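Local coordinates for polyketide synthase associated protein 5 (Mycobacterium tuberculosis, PDB 1Q9J) that probably esterifies phthiocerol and related diols with mycocerosic acids taken directly from mycocerosic acid synthase, the last step in making dimycocerosate lipids of the mycobacterium, at residues V240-T248 against S402-L410. Residues are numbered along the deposited sequence; the frame is centred on the assembly and turned at random.
Sequences VVAAAILLT and SLEAIRSLL
Thr248 is the knob of this contact. Its side chain sits in a hole on the facing helix formed by Ser402, Ala405, Ile406 and Leu409. With chi1 -58°, Thr248 OG1 stands beside the backbone N and CG2 is anti to it, and CG2 meets Ala405 CB. The hydroxyl faces Ile406 and Leu409, but its hydrogen bond runs back along its own helix, from Thr248 OG1 to Ala244 O at 3.0 Å. That carbonyl also accepts from Thr248 N, and the two donors come from opposite faces of its plane. The hydroxyl thus has a partner inside a largely apolar seam.

One turn earlier, Ala244 leaves a shallow hollow. Leu410 fills it from one side, with Leu410 CD2 3.6 Å from Ala244 CB, and Ile406 CG2 lies 4.0 Å from the same methyl. Ile406 reaches on past the alanine, and Ile406 CD1 lies 3.8 Å from Ile245 CG1. Leu409 covers the Leu247 edge of the contact, where its CD2 lies near Leu247 CD1 and Ala244 O. Leu410 also reaches Val241, with Leu410 CD1 4.2 Å from Val241 CG2.

The small Ala244 probably helps the backbones come close: Ala244 CA and Ile406 CA are 5.7 Å apart. The axes of the two segments approach to 9.0 Å and cross steeply, with their directions 129° apart. Beyond the pair, Leu246 and Leu247 pack on helix 300-317, while Leu403 and Arg407 lie on strands 387-393 and 213-216. The contact therefore joins two helices of the C-terminal half beside its mixed sheet, a helix pair with a single knob-into-hole, Thr248, in one of the two related alpha/beta domains of this CoA-dependent acyltransferase-like fold.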
loop_
_atom_site.group_PDB
_atom_site.type_symbol
_atom_site.label_atom_id
_atom_site.label_comp_id
_atom_site.label_asym_id
_atom_site.label_seq_id
_atom_site.Cartn_x
_atom_site.Cartn_y
_atom_site.Cartn_z
ATOM N N VAL A 240 14.049 12.106 1.294
ATOM C CA VAL A 240 13.914 13.473 0.817
ATOM C C VAL A 240 12.447 13.760 0.524
ATOM O O VAL A 240 11.865 14.707 1.059
ATOM C CB VAL A 240 14.709 13.696 -0.470
ATOM C CG1 VAL A 240 14.770 15.178 -0.781
ATOM C CG2 VAL A 240 16.095 13.120 -0.324
ATOM N N VAL A 241 11.862 12.929 -0.336
ATOM C CA VAL A 241 10.465 13.061 -0.719
ATOM C C VAL A 241 9.581 13.414 0.469
ATOM O O VAL A 241 8.696 14.265 0.358
ATOM C CB VAL A 241 9.914 11.760 -1.361
ATOM C CG1 VAL A 241 8.410 11.889 -1.584
ATOM C CG2 VAL A 241 10.603 11.498 -2.698
ATOM N N ALA A 242 9.814 12.773 1.608
ATOM C CA ALA A 242 9.000 13.045 2.785
ATOM C C ALA A 242 9.198 14.482 3.246
ATOM O O ALA A 242 8.249 15.156 3.651
ATOM C CB ALA A 242 9.364 12.078 3.906
ATOM N N ALA A 243 10.449 14.933 3.201
ATOM C CA ALA A 243 10.787 16.295 3.590
ATOM C C ALA A 243 9.987 17.228 2.677
ATOM O O ALA A 243 9.241 18.090 3.144
ATOM C CB ALA A 243 12.273 16.530 3.417
ATOM N N ALA A 244 10.133 17.031 1.370
ATOM C CA ALA A 244 9.412 17.845 0.404
ATOM C C ALA A 244 7.918 17.880 0.736
ATOM O O ALA A 244 7.284 18.939 0.715
ATOM C CB ALA A 244 9.624 17.308 -1.007
ATOM N N ILE A 245 7.350 16.722 1.037
ATOM C CA ILE A 245 5.941 16.640 1.383
ATOM C C ILE A 245 5.659 17.437 2.658
ATOM O O ILE A 245 4.751 18.267 2.693
ATOM C CB ILE A 245 5.532 15.163 1.588
ATOM C CG1 ILE A 245 5.598 14.447 0.255
ATOM C CG2 ILE A 245 4.139 15.058 2.188
ATOM C CD1 ILE A 245 5.536 12.973 0.373
ATOM N N LEU A 246 6.445 17.186 3.701
ATOM C CA LEU A 246 6.257 17.868 4.976
ATOM C C LEU A 246 6.441 19.387 4.902
ATOM O O LEU A 246 5.726 20.137 5.573
ATOM C CB LEU A 246 7.188 17.267 6.034
ATOM C CG LEU A 246 6.761 15.899 6.567
ATOM C CD1 LEU A 246 7.904 15.252 7.314
ATOM C CD2 LEU A 246 5.539 16.067 7.469
ATOM N N LEU A 247 7.394 19.845 4.096
ATOM C CA LEU A 247 7.612 21.281 3.952
ATOM C C LEU A 247 6.350 21.899 3.376
ATOM O O LEU A 247 5.724 22.764 3.999
ATOM C CB LEU A 247 8.791 21.554 3.020
ATOM C CG LEU A 247 10.141 21.238 3.654
ATOM C CD1 LEU A 247 11.245 21.505 2.668
ATOM C CD2 LEU A 247 10.313 22.077 4.904
ATOM N N THR A 248 5.986 21.429 2.185
ATOM C CA THR A 248 4.798 21.893 1.481
ATOM C C THR A 248 3.558 21.921 2.370
ATOM O O THR A 248 2.761 22.849 2.290
ATOM C CB THR A 248 4.494 21.004 0.264
ATOM O OG1 THR A 248 5.624 20.994 -0.620
ATOM C CG2 THR A 248 3.269 21.528 -0.477
ATOM N N SER A 402 -0.995 20.450 -3.654
ATOM C CA SER A 402 0.196 20.098 -2.899
ATOM C C SER A 402 1.162 19.248 -3.719
ATOM O O SER A 402 2.374 19.417 -3.630
ATOM C CB SER A 402 -0.220 19.328 -1.653
ATOM O OG SER A 402 -1.143 18.311 -2.014
ATOM N N LEU A 403 0.616 18.334 -4.513
ATOM C CA LEU A 403 1.432 17.447 -5.337
ATOM C C LEU A 403 2.295 18.220 -6.315
ATOM O O LEU A 403 3.391 17.789 -6.667
ATOM C CB LEU A 403 0.549 16.480 -6.123
ATOM C CG LEU A 403 1.057 15.048 -6.191
ATOM C CD1 LEU A 403 0.782 14.386 -4.855
ATOM C CD2 LEU A 403 0.371 14.289 -7.308
ATOM N N GLU A 404 1.793 19.357 -6.777
ATOM C CA GLU A 404 2.556 20.168 -7.713
ATOM C C GLU A 404 3.596 20.983 -6.945
ATOM O O GLU A 404 4.729 21.135 -7.396
ATOM C CB GLU A 404 1.627 21.091 -8.503
ATOM C CG GLU A 404 2.326 21.776 -9.661
ATOM C CD GLU A 404 2.994 20.787 -10.595
ATOM O OE1 GLU A 404 2.269 19.987 -11.232
ATOM O OE2 GLU A 404 4.245 20.804 -10.687
ATOM N N ALA A 405 3.201 21.500 -5.783
ATOM C CA ALA A 405 4.102 22.275 -4.929
ATOM C C ALA A 405 5.298 21.395 -4.602
ATOM O O ALA A 405 6.448 21.830 -4.657
ATOM C CB ALA A 405 3.390 22.680 -3.643
ATOM N N ILE A 406 4.993 20.148 -4.262
ATOM C CA ILE A 406 5.985 19.143 -3.931
ATOM C C ILE A 406 6.751 18.788 -5.199
ATOM O O ILE A 406 7.956 18.535 -5.168
ATOM C CB ILE A 406 5.290 17.882 -3.389
ATOM C CG1 ILE A 406 4.523 18.235 -2.112
ATOM C CG2 ILE A 406 6.303 16.778 -3.142
ATOM C CD1 ILE A 406 3.674 17.118 -1.576
ATOM N N ARG A 407 6.033 18.788 -6.316
ATOM C CA ARG A 407 6.598 18.465 -7.625
ATOM C C ARG A 407 7.793 19.350 -7.959
ATOM O O ARG A 407 8.914 18.866 -8.115
ATOM C CB ARG A 407 5.520 18.639 -8.705
ATOM C CG ARG A 407 5.486 17.562 -9.798
ATOM C CD ARG A 407 6.662 17.636 -10.763
ATOM N NE ARG A 407 7.942 17.502 -10.075
ATOM C CZ ARG A 407 8.323 16.425 -9.391
ATOM N NH1 ARG A 407 7.525 15.371 -9.300
ATOM N NH2 ARG A 407 9.507 16.405 -8.787
ATOM N N SER A 408 7.548 20.651 -8.069
ATOM C CA SER A 408 8.606 21.590 -8.414
ATOM C C SER A 408 9.700 21.642 -7.343
ATOM O O SER A 408 10.859 21.932 -7.642
ATOM C CB SER A 408 8.011 22.986 -8.643
ATOM O OG SER A 408 8.726 23.701 -9.649
ATOM N N LEU A 409 9.331 21.340 -6.101
ATOM C CA LEU A 409 10.288 21.366 -5.000
ATOM C C LEU A 409 11.333 20.260 -5.109
ATOM O O LEU A 409 12.469 20.433 -4.672
ATOM C CB LEU A 409 9.560 21.266 -3.660
ATOM C CG LEU A 409 10.379 21.512 -2.395
ATOM C CD1 LEU A 409 11.152 22.806 -2.516
ATOM C CD2 LEU A 409 9.441 21.563 -1.195
ATOM N N LEU A 410 10.958 19.126 -5.694
ATOM C CA LEU A 410 11.900 18.023 -5.852
ATOM C C LEU A 410 12.808 18.239 -7.057
ATOM O O LEU A 410 13.744 17.466 -7.293
ATOM C CB LEU A 410 11.153 16.689 -6.001
ATOM C CG LEU A 410 10.465 16.097 -4.767
ATOM C CD1 LEU A 410 9.778 14.802 -5.151
ATOM C CD2 LEU A 410 11.490 15.845 -3.668
#